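Local coordinates for peptidoglycan synthetase penicillin-binding protein 3 (Bifidobacterium adolescentis, PDB 4YE5) that probably acts as a penicillin-binding transpeptidase that cross-links peptidoglycan in the bacterial cell wall, at residues I519-K524 against G536-E541; M483-G488 against Y506-P511; W242-V247 against S276-E281; W225-V230 against A540-F545. All coordinates share one frame; numbering follows the deposited sequence.

Interaction 1: I519-K524 against G536-E541; sequences ITVVLK and GPVTAE
V521 packs both of its methyls against helix 536-541, one on V538 and one on T539, at the middle of a wholly buried strand-to-helix contact. Among the apolar contacts, V521 CG1 lies 3.9 Å from V538 CG1, and the two side chains cross at about a right angle. The other branch comes closer, with V521 CG2 3.5 Å from T539 CG2. The split follows from the first torsion of V521: with CG1 anti to the backbone N (chi1 170°), its two methyls fan out over successive helix residues. L523 extends the apolar strip with CD1 4.1 Å from V538 CG2. At the other end, I519 brings CG2 to 4.1 Å from T539 CB, and its CD1 reaches the carbonyl oxygen of the same threonine.

The polar bonds do not cross between the two segments. T539 OG1 donates to G536 O over 2.9 Å, meeting a lone pair in the carbonyl plane, and A540 N bonds to the same oxygen. This hydroxyl is also hydrogen-bonded to T508 OG1 of strand 501-510, so its buried oxygen is satisfied while the methyl faces V521.

In the fold, the C-terminal helix 535-549 lies across one face of the five-stranded antiparallel sheet of the transpeptidase domain, a design shared with serine beta-lactamases. The short axes come within 7.9 Å and run at 140°. No hydrogen bond links the two segments, so side-chain shape and the burial of apolar surface hold helix and strand together, with the threonine hydroxyl held by its own helix and by T508.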
loop_
_atom_site.group_PDB
_atom_site.type_symbol
_atom_site.label_atom_id
_atom_site.label_comp_id
_atom_site.label_asym_id
_atom_site.label_seq_id
_atom_site.Cartn_x
_atom_site.Cartn_y
_atom_site.Cartn_z
ATOM N N ILE A 519 8.558 13.297 -4.815
ATOM C CA ILE A 519 8.403 12.304 -5.859
ATOM C C ILE A 519 9.722 11.603 -5.943
ATOM O O ILE A 519 10.749 12.231 -6.193
ATOM C CB ILE A 519 8.192 12.974 -7.232
ATOM C CG1 ILE A 519 6.957 13.898 -7.216
ATOM C CG2 ILE A 519 8.023 11.908 -8.327
ATOM C CD1 ILE A 519 7.003 14.919 -8.365
ATOM N N THR A 520 9.705 10.298 -5.755
ATOM C CA THR A 520 10.942 9.552 -5.838
ATOM C C THR A 520 10.810 8.468 -6.894
ATOM O O THR A 520 9.786 7.794 -6.966
ATOM C CB THR A 520 11.276 8.907 -4.484
ATOM O OG1 THR A 520 11.381 9.928 -3.482
ATOM C CG2 THR A 520 12.606 8.147 -4.565
ATOM N N VAL A 521 11.844 8.299 -7.708
ATOM C CA VAL A 521 11.863 7.266 -8.740
ATOM C C VAL A 521 13.150 6.448 -8.617
ATOM O O VAL A 521 14.222 7.010 -8.384
ATOM C CB VAL A 521 11.760 7.881 -10.155
ATOM C CG1 VAL A 521 12.041 6.804 -11.258
ATOM C CG2 VAL A 521 10.370 8.477 -10.371
ATOM N N VAL A 522 13.035 5.128 -8.743
ATOM C CA VAL A 522 14.197 4.238 -8.772
ATOM C C VAL A 522 14.078 3.313 -9.972
ATOM O O VAL A 522 13.056 2.644 -10.127
ATOM C CB VAL A 522 14.272 3.376 -7.478
ATOM C CG1 VAL A 522 15.543 2.550 -7.474
ATOM C CG2 VAL A 522 14.198 4.286 -6.228
ATOM N N LEU A 523 15.108 3.276 -10.819
ATOM C CA LEU A 523 15.118 2.415 -12.009
ATOM C C LEU A 523 16.330 1.515 -11.959
ATOM O O LEU A 523 17.427 1.970 -11.630
ATOM C CB LEU A 523 15.208 3.264 -13.303
ATOM C CG LEU A 523 14.193 4.401 -13.446
ATOM C CD1 LEU A 523 14.527 5.216 -14.710
ATOM C CD2 LEU A 523 12.756 3.861 -13.535
ATOM N N LYS A 524 16.143 0.246 -12.301
ATOM C CA LYS A 524 17.256 -0.696 -12.351
ATOM C C LYS A 524 17.782 -0.839 -13.767
ATOM O O LYS A 524 17.020 -1.105 -14.689
ATOM C CB LYS A 524 16.864 -2.072 -11.806
ATOM C CG LYS A 524 18.059 -3.072 -11.808
ATOM C CD LYS A 524 17.728 -4.382 -11.064
ATOM C CE LYS A 524 18.884 -5.392 -11.246
ATOM N NZ LYS A 524 18.806 -6.547 -10.275
ATOM N N GLY A 536 15.940 10.971 -13.097
ATOM C CA GLY A 536 15.615 12.400 -13.060
ATOM C C GLY A 536 14.463 12.861 -13.956
ATOM O O GLY A 536 13.472 13.385 -13.467
ATOM N N PRO A 537 14.592 12.686 -15.280
ATOM C CA PRO A 537 13.512 13.107 -16.196
ATOM C C PRO A 537 12.200 12.379 -15.877
ATOM O O PRO A 537 11.134 12.931 -16.077
ATOM C CB PRO A 537 14.029 12.656 -17.566
ATOM C CG PRO A 537 15.570 12.708 -17.412
ATOM C CD PRO A 537 15.787 12.211 -15.999
ATOM N N VAL A 538 12.291 11.151 -15.380
ATOM C CA VAL A 538 11.088 10.407 -14.996
ATOM C C VAL A 538 10.376 11.104 -13.829
ATOM O O VAL A 538 9.167 11.239 -13.861
ATOM C CB VAL A 538 11.394 8.906 -14.714
ATOM C CG1 VAL A 538 10.090 8.102 -14.390
ATOM C CG2 VAL A 538 12.118 8.292 -15.927
ATOM N N THR A 539 11.106 11.602 -12.823
ATOM C CA THR A 539 10.411 12.288 -11.729
ATOM C C THR A 539 9.764 13.556 -12.255
ATOM O O THR A 539 8.703 13.949 -11.797
ATOM C CB THR A 539 11.333 12.670 -10.543
ATOM O OG1 THR A 539 12.152 13.797 -10.905
ATOM C CG2 THR A 539 12.203 11.486 -10.132
ATOM N N ALA A 540 10.433 14.203 -13.209
ATOM C CA ALA A 540 9.925 15.438 -13.801
ATOM C C ALA A 540 8.652 15.259 -14.649
ATOM O O ALA A 540 7.801 16.155 -14.703
ATOM C CB ALA A 540 11.040 16.150 -14.615
ATOM N N GLU A 541 8.524 14.118 -15.315
ATOM C CA GLU A 541 7.286 13.789 -16.034
ATOM C C GLU A 541 6.114 13.670 -15.041
ATOM O O GLU A 541 5.016 14.153 -15.287
ATOM C CB GLU A 541 7.432 12.460 -16.784
ATOM C CG GLU A 541 8.360 12.499 -17.994
ATOM C CD GLU A 541 7.783 13.323 -19.132
ATOM O OE1 GLU A 541 6.634 13.024 -19.538
ATOM O OE2 GLU A 541 8.466 14.277 -19.602
#

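Interaction 2: M483-G488 against Y506-P511; sequences MAAKSG and YSTIIP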
loop_
_atom_site.group_PDB
_atom_site.type_symbol
_atom_site.label_atom_id
_atom_site.label_comp_id
_atom_site.label_asym_id
_atom_site.label_seq_id
_atom_site.Cartn_x
_atom_site.Cartn_y
_atom_site.Cartn_z
HETATM N N MSE A 483 12.598 23.174 -8.514
HETATM C CA MSE A 483 12.707 21.860 -7.874
HETATM C C MSE A 483 13.903 21.814 -6.944
HETATM O O MSE A 483 14.924 22.444 -7.205
HETATM C CB MSE A 483 12.899 20.739 -8.920
HETATM C CG MSE A 483 11.626 20.382 -9.715
HETATM SE SE MSE A 483 11.921 18.937 -11.012
HETATM C CE MSE A 483 12.842 19.945 -12.328
ATOM N N ALA A 484 13.778 21.043 -5.871
ATOM C CA ALA A 484 14.911 20.752 -5.007
ATOM C C ALA A 484 15.048 19.244 -5.080
ATOM O O ALA A 484 14.098 18.521 -4.766
ATOM C CB ALA A 484 14.638 21.178 -3.585
ATOM N N ALA A 485 16.214 18.763 -5.491
ATOM C CA ALA A 485 16.328 17.330 -5.746
ATOM C C ALA A 485 17.730 16.814 -5.549
ATOM O O ALA A 485 18.679 17.585 -5.568
ATOM C CB ALA A 485 15.872 17.034 -7.183
ATOM N N LYS A 486 17.859 15.499 -5.412
ATOM C CA LYS A 486 19.165 14.854 -5.435
ATOM C C LYS A 486 19.102 13.589 -6.265
ATOM O O LYS A 486 18.089 12.895 -6.251
ATOM C CB LYS A 486 19.644 14.492 -4.011
ATOM C CG LYS A 486 20.619 15.504 -3.395
ATOM C CD LYS A 486 21.940 15.670 -4.162
ATOM C CE LYS A 486 22.856 14.484 -3.924
ATOM N NZ LYS A 486 23.950 14.365 -4.930
ATOM N N SER A 487 20.200 13.273 -6.953
ATOM C CA SER A 487 20.336 12.014 -7.681
ATOM C C SER A 487 21.334 11.077 -7.015
ATOM O O SER A 487 22.186 11.517 -6.235
ATOM C CB SER A 487 20.866 12.285 -9.085
ATOM O OG SER A 487 22.157 12.865 -8.997
ATOM N N GLY A 488 21.255 9.787 -7.358
ATOM C CA GLY A 488 22.237 8.816 -6.908
ATOM C C GLY A 488 22.265 7.582 -7.807
ATOM O O GLY A 488 21.415 7.431 -8.679
ATOM N N TYR A 506 16.346 9.075 -7.732
ATOM C CA TYR A 506 16.189 10.510 -7.867
ATOM C C TYR A 506 14.986 10.877 -7.040
ATOM O O TYR A 506 13.957 10.226 -7.136
ATOM C CB TYR A 506 15.952 10.877 -9.348
ATOM C CG TYR A 506 16.307 12.322 -9.717
ATOM C CD1 TYR A 506 15.406 13.374 -9.489
ATOM C CD2 TYR A 506 17.527 12.626 -10.325
ATOM C CE1 TYR A 506 15.741 14.720 -9.856
ATOM C CE2 TYR A 506 17.862 13.956 -10.685
ATOM C CZ TYR A 506 16.964 14.988 -10.451
ATOM O OH TYR A 506 17.307 16.303 -10.813
ATOM N N SER A 507 15.121 11.902 -6.209
ATOM C CA SER A 507 14.029 12.316 -5.366
ATOM C C SER A 507 13.915 13.834 -5.440
ATOM O O SER A 507 14.897 14.558 -5.253
ATOM C CB SER A 507 14.240 11.822 -3.935
ATOM O OG SER A 507 13.102 12.109 -3.140
ATOM N N THR A 508 12.701 14.295 -5.718
ATOM C CA THR A 508 12.443 15.688 -5.992
ATOM C C THR A 508 11.378 16.266 -5.058
ATOM O O THR A 508 10.340 15.634 -4.810
ATOM C CB THR A 508 11.896 15.855 -7.426
ATOM O OG1 THR A 508 12.847 15.317 -8.358
ATOM C CG2 THR A 508 11.692 17.345 -7.720
ATOM N N ILE A 509 11.636 17.469 -4.564
ATOM C CA ILE A 509 10.658 18.233 -3.788
ATOM C C ILE A 509 10.150 19.314 -4.720
ATOM O O ILE A 509 10.944 20.028 -5.321
ATOM C CB ILE A 509 11.329 18.926 -2.581
ATOM C CG1 ILE A 509 11.878 17.873 -1.611
ATOM C CG2 ILE A 509 10.344 19.863 -1.905
ATOM C CD1 ILE A 509 12.949 18.418 -0.618
ATOM N N ILE A 510 8.834 19.437 -4.861
ATOM C CA ILE A 510 8.301 20.376 -5.835
ATOM C C ILE A 510 6.968 21.002 -5.354
ATOM O O ILE A 510 6.169 20.332 -4.705
ATOM C CB ILE A 510 8.140 19.660 -7.211
ATOM C CG1 ILE A 510 7.826 20.668 -8.324
ATOM C CG2 ILE A 510 7.051 18.567 -7.149
ATOM C CD1 ILE A 510 7.670 20.026 -9.693
ATOM N N PRO A 511 6.769 22.320 -5.578
ATOM C CA PRO A 511 7.802 23.285 -5.998
ATOM C C PRO A 511 8.713 23.639 -4.829
ATOM O O PRO A 511 8.241 23.655 -3.685
ATOM C CB PRO A 511 7.006 24.510 -6.452
ATOM C CG PRO A 511 5.613 24.372 -5.817
ATOM C CD PRO A 511 5.416 22.910 -5.490
#
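A484 and I509, then K486 and S507, form hydrogen-bonded pairs of an antiparallel ladder whose strands run at 177°, with the non-hydrogen-bonded pair A485-T508 between them and S487-Y506 beyond. I509 N to A484 O is the shortest of the four bonds at 2.7 Å, with an N-H...O angle of 172°; its return bond, A484 N to I509 O, measures 3.1 Å. On the face carrying A485, Y506 has CG anti to the backbone N (chi1 -157°), which carries its ring across toward the neighbouring strand: CE1 is 3.5 Å from A485 CB and CD2 is 3.6 Å from S487 CB, both approached obliquely, while K486 O sits over one ring face.

The strands make a beta hairpin at one border of the transpeptidase sheet, and K486-S487-G488 reads as the K(T/S)G motif expected beside a penicillin-binding active site. K486 leaves the other face, where its NZ is hydrogen-bonded to S287 OG and to L339 O.

Selenomethionine M483 crosses T508 at a slant, its CG 3.6 Å from T508 CG2, and runs alongside I510, whose CD1 is 4.0 Å from that same CG. T508 OG1, bonded to T539, lies in plane at the edge of the Y506 ring.

Interaction 3: W242-V247 against S276-E281; sequences WGIAMV and SRAVSE
With chi1 at 52°, W242 holds CG between its backbone N and carbonyl carbon, and R277 folds at chi3 (-50°) after an extended start; together these turns lay the guanidinium flat on the indole. The planes differ by 2° and the centres are 3.9 Å apart, an off-centre cation-pi stack. Nearer the backbone of R277, its CD sits over the five-membered ring, 3.3 Å from the centroid, in a CH-pi contact.

The E281 side chain points back toward W242 and meets its six-membered ring obliquely, the carboxylate tilted against it, with CD 3.5 Å from W242 CZ2. OE1 of E281 lies in the guanidinium plane at its edge, though the ion pair to R277 NH1 is long at 3.8 Å. A water links W242 and E281: it donates to E281 OE2 at 3.1 Å and accepts a weak bond from W242 NE1. E281 probably helps balance the arginine's charge.

Further along the strand, I244 CB packs 4.0 Å from A278 CB. The short helix 277-280 thus lies on the sheet of the transpeptidase domain over strand 242-249, where W242 and I244 also touch V522 of strand 517-524, and A278 reaches L258 of strand 255-260.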
loop_
_atom_site.group_PDB
_atom_site.type_symbol
_atom_site.label_atom_id
_atom_site.label_comp_id
_atom_site.label_asym_id
_atom_site.label_seq_id
_atom_site.Cartn_x
_atom_site.Cartn_y
_atom_site.Cartn_z
ATOM N N TRP A 242 13.423 -2.803 -14.160
ATOM C CA TRP A 242 12.189 -2.467 -13.451
ATOM C C TRP A 242 12.277 -1.026 -13.015
ATOM O O TRP A 242 13.361 -0.439 -13.042
ATOM C CB TRP A 242 11.889 -3.390 -12.236
ATOM C CG TRP A 242 13.004 -3.591 -11.182
ATOM C CD1 TRP A 242 13.700 -4.758 -10.958
ATOM C CD2 TRP A 242 13.487 -2.644 -10.197
ATOM N NE1 TRP A 242 14.592 -4.580 -9.924
ATOM C CE2 TRP A 242 14.474 -3.310 -9.433
ATOM C CE3 TRP A 242 13.189 -1.314 -9.893
ATOM C CZ2 TRP A 242 15.172 -2.677 -8.395
ATOM C CZ3 TRP A 242 13.882 -0.684 -8.847
ATOM C CH2 TRP A 242 14.873 -1.372 -8.124
ATOM N N GLY A 243 11.134 -0.449 -12.654
ATOM C CA GLY A 243 11.109 0.910 -12.143
ATOM C C GLY A 243 10.049 0.984 -11.061
ATOM O O GLY A 243 9.039 0.270 -11.132
ATOM N N ILE A 244 10.289 1.808 -10.046
ATOM C CA ILE A 244 9.275 2.053 -9.013
ATOM C C ILE A 244 9.217 3.556 -8.767
ATOM O O ILE A 244 10.187 4.262 -9.015
ATOM C CB ILE A 244 9.589 1.290 -7.695
ATOM C CG1 ILE A 244 10.790 1.878 -6.986
ATOM C CG2 ILE A 244 9.813 -0.224 -7.936
ATOM C CD1 ILE A 244 11.426 0.926 -5.929
ATOM N N ALA A 245 8.076 4.055 -8.301
ATOM C CA ALA A 245 7.898 5.490 -8.112
ATOM C C ALA A 245 6.923 5.705 -6.990
ATOM O O ALA A 245 6.015 4.885 -6.776
ATOM C CB ALA A 245 7.337 6.141 -9.381
HETATM N N MSE A 246 7.086 6.819 -6.292
HETATM C CA MSE A 246 6.215 7.151 -5.172
HETATM C C MSE A 246 5.946 8.637 -5.164
HETATM O O MSE A 246 6.846 9.428 -5.461
HETATM C CB MSE A 246 6.903 6.764 -3.856
HETATM C CG MSE A 246 6.101 7.100 -2.639
HETATM SE SE MSE A 246 7.073 6.398 -1.126
HETATM C CE MSE A 246 5.758 6.707 0.207
ATOM N N VAL A 247 4.716 9.024 -4.829
ATOM C CA VAL A 247 4.386 10.432 -4.664
ATOM C C VAL A 247 3.832 10.636 -3.256
ATOM O O VAL A 247 2.870 9.967 -2.862
ATOM C CB VAL A 247 3.314 10.910 -5.693
ATOM C CG1 VAL A 247 2.930 12.375 -5.400
ATOM C CG2 VAL A 247 3.814 10.756 -7.129
ATOM N N SER A 276 4.127 -5.826 -4.137
ATOM C CA SER A 276 4.614 -4.906 -5.152
ATOM C C SER A 276 6.094 -4.701 -4.935
ATOM O O SER A 276 6.545 -4.544 -3.786
ATOM C CB SER A 276 3.931 -3.546 -5.004
ATOM O OG SER A 276 4.588 -2.591 -5.824
ATOM N N ARG A 277 6.863 -4.689 -6.017
ATOM C CA ARG A 277 8.286 -4.369 -5.894
ATOM C C ARG A 277 8.540 -3.011 -5.199
ATOM O O ARG A 277 9.520 -2.852 -4.490
ATOM C CB ARG A 277 8.947 -4.358 -7.266
ATOM C CG ARG A 277 10.448 -4.324 -7.176
ATOM C CD ARG A 277 11.083 -4.182 -8.543
ATOM N NE ARG A 277 10.567 -5.145 -9.512
ATOM C CZ ARG A 277 11.023 -6.383 -9.671
ATOM N NH1 ARG A 277 11.999 -6.853 -8.895
ATOM N NH2 ARG A 277 10.486 -7.152 -10.602
ATOM N N ALA A 278 7.667 -2.028 -5.423
ATOM C CA ALA A 278 7.785 -0.738 -4.723
ATOM C C ALA A 278 7.776 -0.909 -3.200
ATOM O O ALA A 278 8.482 -0.199 -2.481
ATOM C CB ALA A 278 6.661 0.235 -5.178
ATOM N N VAL A 279 6.978 -1.857 -2.704
ATOM C CA VAL A 279 6.930 -2.139 -1.263
ATOM C C VAL A 279 8.169 -2.877 -0.756
ATOM O O VAL A 279 8.726 -2.526 0.296
ATOM C CB VAL A 279 5.644 -2.974 -0.889
ATOM C CG1 VAL A 279 5.683 -3.456 0.561
ATOM C CG2 VAL A 279 4.372 -2.156 -1.140
ATOM N N SER A 280 8.604 -3.908 -1.491
ATOM C CA SER A 280 9.640 -4.818 -0.980
ATOM C C SER A 280 11.099 -4.449 -1.286
ATOM O O SER A 280 12.001 -4.778 -0.519
ATOM C CB SER A 280 9.386 -6.244 -1.491
ATOM O OG SER A 280 9.322 -6.261 -2.907
ATOM N N GLU A 281 11.344 -3.796 -2.415
ATOM C CA GLU A 281 12.725 -3.570 -2.844
ATOM C C GLU A 281 13.540 -2.735 -1.840
ATOM O O GLU A 281 13.078 -1.693 -1.369
ATOM C CB GLU A 281 12.741 -2.871 -4.210
ATOM C CG GLU A 281 14.077 -3.001 -4.924
ATOM C CD GLU A 281 14.285 -4.407 -5.480
ATOM O OE1 GLU A 281 13.293 -5.094 -5.783
ATOM O OE2 GLU A 281 15.436 -4.832 -5.613
HETATM O O HOH W 1 16.063 -6.794 -7.878
#

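Interaction 4: W225-V230 against A540-F545; sequences WYTEKV and AEIGEF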
loop_
_atom_site.group_PDB
_atom_site.type_symbol
_atom_site.label_atom_id
_atom_site.label_comp_id
_atom_site.label_asym_id
_atom_site.label_seq_id
_atom_site.Cartn_x
_atom_site.Cartn_y
_atom_site.Cartn_z
ATOM N N TRP A 225 -2.638 5.994 -11.628
ATOM C CA TRP A 225 -2.704 5.570 -13.027
ATOM C C TRP A 225 -1.638 6.268 -13.853
ATOM O O TRP A 225 -0.946 5.617 -14.639
ATOM C CB TRP A 225 -4.082 5.827 -13.653
ATOM C CG TRP A 225 -4.179 5.283 -15.062
ATOM C CD1 TRP A 225 -4.619 4.036 -15.434
ATOM C CD2 TRP A 225 -3.815 5.957 -16.279
ATOM N NE1 TRP A 225 -4.553 3.902 -16.800
ATOM C CE2 TRP A 225 -4.056 5.060 -17.341
ATOM C CE3 TRP A 225 -3.297 7.226 -16.572
ATOM C CZ2 TRP A 225 -3.799 5.393 -18.674
ATOM C CZ3 TRP A 225 -3.042 7.553 -17.900
ATOM C CH2 TRP A 225 -3.293 6.641 -18.930
ATOM N N TYR A 226 -1.497 7.583 -13.687
ATOM C CA TYR A 226 -0.497 8.301 -14.497
ATOM C C TYR A 226 0.932 7.872 -14.143
ATOM O O TYR A 226 1.815 7.776 -15.004
ATOM C CB TYR A 226 -0.656 9.818 -14.387
ATOM C CG TYR A 226 0.107 10.563 -15.468
ATOM C CD1 TYR A 226 -0.420 10.707 -16.756
ATOM C CD2 TYR A 226 1.340 11.105 -15.207
ATOM C CE1 TYR A 226 0.291 11.377 -17.752
ATOM C CE2 TYR A 226 2.073 11.759 -16.198
ATOM C CZ TYR A 226 1.541 11.905 -17.462
ATOM O OH TYR A 226 2.268 12.576 -18.429
ATOM N N THR A 227 1.169 7.616 -12.860
ATOM C CA THR A 227 2.501 7.216 -12.443
ATOM C C THR A 227 2.853 5.841 -13.038
ATOM O O THR A 227 3.974 5.633 -13.514
ATOM C CB THR A 227 2.607 7.188 -10.907
ATOM O OG1 THR A 227 2.326 8.505 -10.401
ATOM C CG2 THR A 227 4.007 6.777 -10.487
ATOM N N GLU A 228 1.890 4.921 -13.028
ATOM C CA GLU A 228 2.106 3.607 -13.643
ATOM C C GLU A 228 2.323 3.739 -15.151
ATOM O O GLU A 228 3.162 3.045 -15.729
ATOM C CB GLU A 228 0.948 2.646 -13.326
ATOM C CG GLU A 228 0.963 2.207 -11.859
ATOM C CD GLU A 228 -0.186 1.267 -11.483
ATOM O OE1 GLU A 228 -0.958 0.880 -12.372
ATOM O OE2 GLU A 228 -0.273 0.897 -10.291
ATOM N N LYS A 229 1.584 4.651 -15.769
ATOM C CA LYS A 229 1.742 4.948 -17.190
ATOM C C LYS A 229 3.153 5.520 -17.497
ATOM O O LYS A 229 3.806 5.132 -18.472
ATOM C CB LYS A 229 0.655 5.936 -17.642
ATOM C CG LYS A 229 0.665 6.231 -19.155
ATOM C CD LYS A 229 0.269 4.990 -19.950
ATOM C CE LYS A 229 0.332 5.240 -21.460
ATOM N NZ LYS A 229 0.000 3.995 -22.200
ATOM N N VAL A 230 3.624 6.436 -16.658
ATOM C CA VAL A 230 4.972 6.973 -16.835
ATOM C C VAL A 230 6.011 5.865 -16.703
ATOM O O VAL A 230 6.969 5.790 -17.473
ATOM C CB VAL A 230 5.277 8.086 -15.818
ATOM C CG1 VAL A 230 6.773 8.383 -15.781
ATOM C CG2 VAL A 230 4.479 9.340 -16.181
ATOM N N ALA A 540 10.433 14.203 -13.209
ATOM C CA ALA A 540 9.925 15.438 -13.801
ATOM C C ALA A 540 8.652 15.259 -14.649
ATOM O O ALA A 540 7.801 16.155 -14.703
ATOM C CB ALA A 540 11.040 16.150 -14.615
ATOM N N GLU A 541 8.524 14.118 -15.315
ATOM C CA GLU A 541 7.286 13.789 -16.034
ATOM C C GLU A 541 6.114 13.670 -15.041
ATOM O O GLU A 541 5.016 14.153 -15.287
ATOM C CB GLU A 541 7.432 12.460 -16.784
ATOM C CG GLU A 541 8.360 12.499 -17.994
ATOM C CD GLU A 541 7.783 13.323 -19.132
ATOM O OE1 GLU A 541 6.634 13.024 -19.538
ATOM O OE2 GLU A 541 8.466 14.277 -19.602
ATOM N N ILE A 542 6.355 13.016 -13.917
ATOM C CA ILE A 542 5.339 12.915 -12.873
ATOM C C ILE A 542 5.071 14.306 -12.301
ATOM O O ILE A 542 3.917 14.719 -12.169
ATOM C CB ILE A 542 5.784 11.931 -11.784
ATOM C CG1 ILE A 542 5.927 10.528 -12.394
ATOM C CG2 ILE A 542 4.795 11.931 -10.587
ATOM C CD1 ILE A 542 6.767 9.569 -11.506
ATOM N N GLY A 543 6.146 15.032 -11.997
ATOM C CA GLY A 543 6.040 16.402 -11.510
ATOM C C GLY A 543 5.184 17.305 -12.394
ATOM O O GLY A 543 4.286 17.999 -11.908
ATOM N N GLU A 544 5.444 17.285 -13.697
ATOM C CA GLU A 544 4.633 18.049 -14.644
ATOM C C GLU A 544 3.141 17.728 -14.527
ATOM O O GLU A 544 2.305 18.621 -14.498
ATOM C CB GLU A 544 5.080 17.787 -16.085
ATOM C CG GLU A 544 4.204 18.508 -17.105
ATOM C CD GLU A 544 4.451 18.079 -18.548
ATOM O OE1 GLU A 544 4.638 16.866 -18.823
ATOM O OE2 GLU A 544 4.452 18.971 -19.414
ATOM N N PHE A 545 2.804 16.445 -14.479
ATOM C CA PHE A 545 1.396 16.048 -14.360
ATOM C C PHE A 545 0.768 16.594 -13.067
ATOM O O PHE A 545 -0.354 17.063 -13.086
ATOM C CB PHE A 545 1.280 14.518 -14.395
ATOM C CG PHE A 545 -0.106 13.997 -14.083
ATOM C CD1 PHE A 545 -1.111 14.024 -15.048
ATOM C CD2 PHE A 545 -0.391 13.460 -12.842
ATOM C CE1 PHE A 545 -2.386 13.548 -14.764
ATOM C CE2 PHE A 545 -1.659 12.970 -12.548
ATOM C CZ PHE A 545 -2.656 13.016 -13.510
HETATM O O HOH W 2 3.988 14.364 -17.685
#
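Y226 and F545 stack face on face, each ring presenting one side to the other, while E541 O lies at the edge of the tyrosine ring near its plane. This offset stack, with centroids 4.1 Å apart and planes at 10°, joins helix 221-238 to the C-terminal helix 535-549 of the transpeptidase fold. The two side chains slide past each other in opposite directions, so each ring also overlies its partner's stem: Y226 CB stands over the F545 face, 3.8 Å from its centroid, and F545 CB comes within 3.4 Å of Y226 CE2. In both residues CG is anti to the backbone N (chi1 -165° for Y226), which sends the rings across the gap between the helices.

Helix 221-238 precedes the first strand of the transpeptidase sheet. The two helices run side by side in roughly antiparallel fashion on the same face of that sheet, as in other penicillin-binding proteins and serine beta-lactamases. Deeper in the interface, I542 fits between two residues of the other helix: its CG1 is 4.1 Å from V230 CG1, and its CD1 approaches T227 CG2. I542 and T227 both rest on A245 of the sheet below, while T227 OG1 bonds back to V223 O.

At the outer side one water bridges the helices, 2.6 Å from Y226 OH and within bonding distance of both E541 O and E544 OE1.

All four contacts belong to one sheet-and-helix core. Interactions 1 and 2 have centres 9 Å apart and meet through neighbouring strands, where I519 O lies 2.9 Å from T508 N. Interaction 3 joins interaction 1 on the other edge of strand 517-524, with V522 O 2.9 Å from I244 N. Helix 535-549 serves both interactions 1 and 4, and V538 CG1 lies 3.6 Å from V230 CG1 where they touch. Interactions 3 and 4 meet where A245, pointing away from segment 276-281, brings CB to 3.6 Å from T227 CG2. Only interaction 2 holds a residue of the probable active site: K486, bonded to S287, which fits the serine of an SxxK motif.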